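Local coordinates for putative ABC transporter, periplasmic binding protein, amino acid (PDB 2YJP) that probably serves as the periplasmic solute receptor of an ABC transporter, binding L-cysteine between its two lobes for uptake, at residues Val144-Ile156 / Leu201-Ala214. The protein carries 1 engineered substitution. Residues are numbered along the deposited sequence; the frame is centred on the assembly and turned at random.
With ZN (zinc ion), chain H; CYS (cysteine), chain D; EDO (1,2-ethanediol), chain K.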
loop_
_atom_site.group_PDB
_atom_site.type_symbol
_atom_site.label_atom_id
_atom_site.label_comp_id
_atom_site.label_asym_id
_atom_site.label_seq_id
_atom_site.Cartn_x
_atom_site.Cartn_y
_atom_site.Cartn_z
ATOM N N VAL A 144 -1.090 -8.846 3.155
ATOM C CA VAL A 144 -2.282 -8.626 2.426
ATOM C C VAL A 144 -2.400 -9.606 1.239
ATOM O O VAL A 144 -1.426 -10.050 0.655
ATOM C CB VAL A 144 -2.388 -7.076 2.016
ATOM C CG1 VAL A 144 -1.811 -6.770 0.778
ATOM C CG2 VAL A 144 -3.743 -6.722 1.774
ATOM N N ALA A 145 -3.631 -9.945 0.908
ATOM C CA ALA A 145 -3.958 -10.773 -0.234
ATOM C C ALA A 145 -4.755 -9.871 -1.184
ATOM O O ALA A 145 -5.269 -8.827 -0.752
ATOM C CB ALA A 145 -4.808 -11.954 0.216
ATOM N N LEU A 146 -4.855 -10.260 -2.445
ATOM C CA LEU A 146 -5.713 -9.599 -3.384
ATOM C C LEU A 146 -7.159 -10.070 -3.285
ATOM O O LEU A 146 -7.466 -11.215 -2.882
ATOM C CB LEU A 146 -5.189 -9.793 -4.820
ATOM C CG LEU A 146 -3.729 -9.303 -5.087
ATOM C CD1 LEU A 146 -3.250 -9.719 -6.487
ATOM C CD2 LEU A 146 -3.622 -7.780 -4.790
ATOM N N GLY A 147 -8.068 -9.191 -3.700
ATOM C CA GLY A 147 -9.480 -9.533 -3.778
ATOM C C GLY A 147 -10.086 -8.843 -4.965
ATOM O O GLY A 147 -9.424 -8.127 -5.676
ATOM N N VAL A 148 -11.350 -9.115 -5.232
ATOM C CA VAL A 148 -12.032 -8.441 -6.351
ATOM C C VAL A 148 -13.355 -7.848 -5.884
ATOM O O VAL A 148 -14.132 -8.557 -5.226
ATOM C CB VAL A 148 -12.313 -9.452 -7.499
ATOM C CG1 VAL A 148 -13.057 -8.728 -8.664
ATOM C CG2 VAL A 148 -11.008 -10.072 -7.941
ATOM N N VAL A 149 -13.613 -6.565 -6.227
ATOM C CA VAL A 149 -14.874 -5.928 -5.834
ATOM C C VAL A 149 -15.750 -5.682 -7.073
ATOM O O VAL A 149 -15.207 -5.385 -8.175
ATOM C CB VAL A 149 -14.674 -4.654 -5.035
ATOM C CG1 VAL A 149 -14.062 -3.444 -5.914
ATOM C CG2 VAL A 149 -15.983 -4.249 -4.348
ATOM N N SER A 150 -17.087 -5.838 -6.885
ATOM C CA SER A 150 -18.045 -5.704 -7.972
ATOM C C SER A 150 -19.399 -5.237 -7.448
ATOM O O SER A 150 -19.708 -5.380 -6.254
ATOM C CB SER A 150 -18.202 -7.067 -8.690
ATOM O OG SER A 150 -18.588 -8.105 -7.755
ATOM N N PRO A 151 -20.251 -4.697 -8.336
ATOM C CA PRO A 151 -21.553 -4.261 -7.793
ATOM C C PRO A 151 -22.376 -5.442 -7.232
ATOM O O PRO A 151 -22.345 -6.538 -7.822
ATOM C CB PRO A 151 -22.267 -3.608 -9.023
ATOM C CG PRO A 151 -21.527 -4.100 -10.243
ATOM C CD PRO A 151 -20.102 -4.384 -9.768
ATOM N N LYS A 152 -23.077 -5.227 -6.116
ATOM C CA LYS A 152 -23.982 -6.234 -5.541
ATOM C C LYS A 152 -25.050 -6.735 -6.514
ATOM O O LYS A 152 -25.588 -7.845 -6.336
ATOM C CB LYS A 152 -24.662 -5.699 -4.277
ATOM C CG LYS A 152 -23.641 -5.449 -3.102
ATOM C CD LYS A 152 -24.379 -5.025 -1.831
ATOM C CE LYS A 152 -23.379 -4.880 -0.752
ATOM N NZ LYS A 152 -24.014 -4.379 0.447
ATOM N N ASN A 153 -25.395 -5.936 -7.521
ATOM C CA ASN A 153 -26.430 -6.383 -8.448
ATOM C C ASN A 153 -25.897 -7.253 -9.592
ATOM O O ASN A 153 -26.657 -7.816 -10.345
ATOM C CB ASN A 153 -27.361 -5.240 -8.911
ATOM C CG ASN A 153 -26.664 -4.195 -9.803
ATOM O OD1 ASN A 153 -25.490 -4.300 -10.186
ATOM N ND2 ASN A 153 -27.395 -3.158 -10.112
ATOM N N LYS A 154 -24.584 -7.399 -9.670
ATOM C CA LYS A 154 -23.952 -8.232 -10.701
ATOM C C LYS A 154 -22.597 -8.708 -10.126
ATOM O O LYS A 154 -21.513 -8.304 -10.605
ATOM C CB LYS A 154 -23.773 -7.360 -11.969
ATOM C CG LYS A 154 -23.451 -8.071 -13.296
ATOM C CD LYS A 154 -24.548 -9.074 -13.787
ATOM C CE LYS A 154 -24.500 -9.344 -15.320
ATOM N NZ LYS A 154 -25.770 -10.075 -15.725
ATOM N N PRO A 155 -22.648 -9.490 -9.044
ATOM C CA PRO A 155 -21.373 -9.828 -8.379
ATOM C C PRO A 155 -20.466 -10.683 -9.281
ATOM O O PRO A 155 -20.954 -11.574 -10.026
ATOM C CB PRO A 155 -21.813 -10.655 -7.149
ATOM C CG PRO A 155 -23.332 -11.068 -7.431
ATOM C CD PRO A 155 -23.843 -10.147 -8.464
ATOM N N ILE A 156 -19.172 -10.444 -9.210
ATOM C CA ILE A 156 -18.259 -11.301 -9.894
ATOM C C ILE A 156 -17.542 -12.198 -8.858
ATOM O O ILE A 156 -16.875 -11.680 -7.902
ATOM C CB ILE A 156 -17.232 -10.431 -10.623
ATOM C CG1 ILE A 156 -17.915 -9.529 -11.663
ATOM C CG2 ILE A 156 -16.086 -11.300 -11.227
ATOM C CD1 ILE A 156 -18.679 -10.311 -12.848
ATOM N N LEU A 201 -15.119 2.545 -11.685
ATOM C CA LEU A 201 -15.944 1.397 -11.324
ATOM C C LEU A 201 -17.347 1.893 -11.032
ATOM O O LEU A 201 -18.352 1.353 -11.579
ATOM C CB LEU A 201 -15.322 0.592 -10.169
ATOM C CG LEU A 201 -16.230 -0.541 -9.653
ATOM C CD1 LEU A 201 -16.237 -1.718 -10.616
ATOM C CD2 LEU A 201 -15.829 -0.938 -8.250
ATOM N N LYS A 202 -17.414 2.993 -10.264
ATOM C CA LYS A 202 -18.692 3.704 -10.049
ATOM C C LYS A 202 -19.373 4.075 -11.369
ATOM O O LYS A 202 -20.609 4.021 -11.460
ATOM C CB LYS A 202 -18.506 4.964 -9.163
ATOM C CG LYS A 202 -18.416 4.683 -7.637
ATOM C CD LYS A 202 -17.558 5.677 -6.886
ATOM C CE LYS A 202 -18.146 7.028 -6.870
ATOM N NZ LYS A 202 -17.466 7.976 -5.926
ATOM N N ASP A 203 -18.583 4.500 -12.376
ATOM C CA ASP A 203 -19.134 4.893 -13.672
ATOM C C ASP A 203 -19.462 3.690 -14.597
ATOM O O ASP A 203 -19.911 3.885 -15.717
ATOM C CB ASP A 203 -18.171 5.819 -14.383
ATOM C CG ASP A 203 -18.041 7.206 -13.691
ATOM O OD1 ASP A 203 -18.901 7.618 -12.877
ATOM O OD2 ASP A 203 -17.025 7.911 -13.965
ATOM N N GLY A 204 -19.201 2.457 -14.169
ATOM C CA GLY A 204 -19.466 1.302 -15.022
ATOM C C GLY A 204 -18.465 1.098 -16.158
ATOM O O GLY A 204 -18.779 0.469 -17.151
ATOM N N ARG A 205 -17.229 1.591 -16.008
ATOM C CA ARG A 205 -16.234 1.400 -17.041
ATOM C C ARG A 205 -15.739 -0.055 -17.092
ATOM O O ARG A 205 -15.211 -0.506 -18.108
ATOM C CB ARG A 205 -15.095 2.410 -16.858
ATOM C CG ARG A 205 -15.413 3.887 -17.292
ATOM C CD ARG A 205 -15.159 4.078 -18.787
ATOM N NE ARG A 205 -13.826 4.615 -19.121
ATOM C CZ ARG A 205 -13.094 4.215 -20.177
ATOM N NH1 ARG A 205 -13.537 3.250 -20.991
ATOM N NH2 ARG A 205 -11.900 4.773 -20.417
ATOM N N GLY A 206 -15.940 -0.797 -16.007
ATOM C CA GLY A 206 -15.643 -2.228 -15.920
ATOM C C GLY A 206 -16.651 -2.885 -14.994
ATOM O O GLY A 206 -17.376 -2.188 -14.284
ATOM N N VAL A 207 -16.704 -4.211 -15.009
ATOM C CA VAL A 207 -17.681 -4.988 -14.242
ATOM C C VAL A 207 -17.181 -5.268 -12.835
ATOM O O VAL A 207 -17.990 -5.672 -12.009
ATOM C CB VAL A 207 -18.008 -6.349 -14.906
ATOM C CG1 VAL A 207 -18.543 -6.118 -16.292
ATOM C CG2 VAL A 207 -16.789 -7.222 -14.984
ATOM N N ALA A 208 -15.875 -5.020 -12.575
ATOM C CA ALA A 208 -15.209 -5.322 -11.318
ATOM C C ALA A 208 -13.847 -4.625 -11.237
ATOM O O ALA A 208 -13.312 -4.143 -12.249
ATOM C CB ALA A 208 -15.003 -6.829 -11.173
ATOM N N LEU A 209 -13.263 -4.622 -10.039
ATOM C CA LEU A 209 -12.000 -3.987 -9.816
ATOM C C LEU A 209 -11.199 -4.843 -8.843
ATOM O O LEU A 209 -11.705 -5.256 -7.803
ATOM C CB LEU A 209 -12.238 -2.588 -9.260
ATOM C CG LEU A 209 -11.054 -1.698 -8.923
ATOM C CD1 LEU A 209 -11.478 -0.239 -8.679
ATOM C CD2 LEU A 209 -10.244 -2.253 -7.686
ATOM N N ALA A 210 -9.962 -5.129 -9.191
ATOM C CA ALA A 210 -9.109 -5.950 -8.357
ATOM C C ALA A 210 -8.023 -5.104 -7.681
ATOM O O ALA A 210 -7.467 -4.192 -8.310
ATOM C CB ALA A 210 -8.482 -7.045 -9.195
ATOM N N HIS A 211 -7.725 -5.437 -6.426
ATOM C CA HIS A 211 -6.749 -4.684 -5.594
ATOM C C HIS A 211 -6.498 -5.461 -4.293
ATOM O O HIS A 211 -7.072 -6.547 -4.092
ATOM C CB HIS A 211 -7.340 -3.294 -5.208
ATOM C CG HIS A 211 -6.335 -2.185 -5.206
ATOM N ND1 HIS A 211 -5.108 -2.293 -4.586
ATOM C CD2 HIS A 211 -6.380 -0.942 -5.740
ATOM C CE1 HIS A 211 -4.438 -1.165 -4.738
ATOM N NE2 HIS A 211 -5.190 -0.328 -5.432
ATOM N N ASP A 212 -5.683 -4.881 -3.398
ATOM C CA ASP A 212 -5.437 -5.421 -2.065
ATOM C C ASP A 212 -6.801 -5.604 -1.416
ATOM O O ASP A 212 -7.604 -4.678 -1.425
ATOM C CB ASP A 212 -4.563 -4.429 -1.207
ATOM C CG ASP A 212 -3.088 -4.423 -1.616
ATOM O OD1 ASP A 212 -2.718 -5.250 -2.489
ATOM O OD2 ASP A 212 -2.260 -3.580 -1.063
ATOM N N ASN A 213 -7.074 -6.751 -0.805
ATOM C CA ASN A 213 -8.428 -6.933 -0.231
ATOM C C ASN A 213 -8.766 -5.968 0.908
ATOM O O ASN A 213 -9.920 -5.497 1.009
ATOM C CB ASN A 213 -8.763 -8.395 0.145
ATOM C CG ASN A 213 -7.756 -9.039 1.151
ATOM O OD1 ASN A 213 -6.990 -8.363 1.871
ATOM N ND2 ASN A 213 -7.801 -10.385 1.208
ATOM N N ALA A 214 -7.771 -5.673 1.740
ATOM C CA ALA A 214 -7.950 -4.736 2.819
ATOM C C ALA A 214 -8.383 -3.369 2.277
ATOM O O ALA A 214 -9.212 -2.718 2.851
ATOM C CB ALA A 214 -6.605 -4.600 3.637
HETATM ZN ZN ZN H . -17.039 9.997 -12.550
HETATM N N CYS D . 0.282 -3.187 -1.923
HETATM C CA CYS D . 0.009 -3.383 -3.366
HETATM C C CYS D . 1.279 -3.116 -4.176
HETATM O O CYS D . 2.357 -2.841 -3.565
HETATM C CB CYS D . -1.087 -2.453 -3.868
HETATM S SG CYS D . -0.774 -0.701 -3.590
HETATM O OXT CYS D . 1.222 -3.193 -5.406
HETATM C C1 EDO K . -23.296 4.406 -8.916
HETATM O O1 EDO K . -22.409 3.308 -9.292
HETATM C C2 EDO K . -24.452 3.844 -8.083
HETATM O O2 EDO K . -24.107 2.648 -7.346
HETATM O O HOH W 1 -5.481 -9.513 3.679
HETATM O O HOH W 2 -20.435 -6.664 -12.595
#
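Asp212 meets Val144 and Leu146 where strand 208-212 ends at the cysteine pocket, beside the start of antiparallel strand 146-151. Asp212 CB lies 3.8 Å from Val144 CG2. Asp212 CG sits 3.6 Å from Val144 CG1, and the two side chains cross at about a right angle. OD1 touches Leu146 CD2 and the CA and CB of the bound cysteine. Asp212 OD2 accepts a 2.7 Å hydrogen bond from the cysteine N and forms a salt bridge with Lys65. CG is anti to the carbonyl carbon (chi1 -75°), which sends the carboxylate to the ligand.

The strands belong to the mixed sheet of one lobe of this family 3 solute-binding protein. Gly147 pairs with His211 and Val149 with Leu209, each through two backbone bonds. Beyond this ladder, Asn213 N, in the first turn of helix 213-222, gives a straight 2.8 Å bond to Ala145 O. Asp212 takes that helix's N-cap position, but its side chain makes no capping bond. Asn213 ND2 binds Gly231 O, and a water donates to its OD1.

The His211 ring is fixed from two sides: ND1 accepts from Asp212 N at 2.9 Å, in the ring plane, and NE2 bonds Asn194. Its edge faces the cysteine SG.

Val148 CG2 and Ala210 CB share one sheet face, and Val148 CG1 also touches Ala208 CB. On the other, Val149 CG1 reaches Leu201 CD2 at 3.9 Å. Ile156 CG1 touches Ala208 CB.

These contacts are consistent with holding His211 and Asp212 at the pocket end. The ligand ammonium and Lys65 would both favour a charged Asp212 carboxylate.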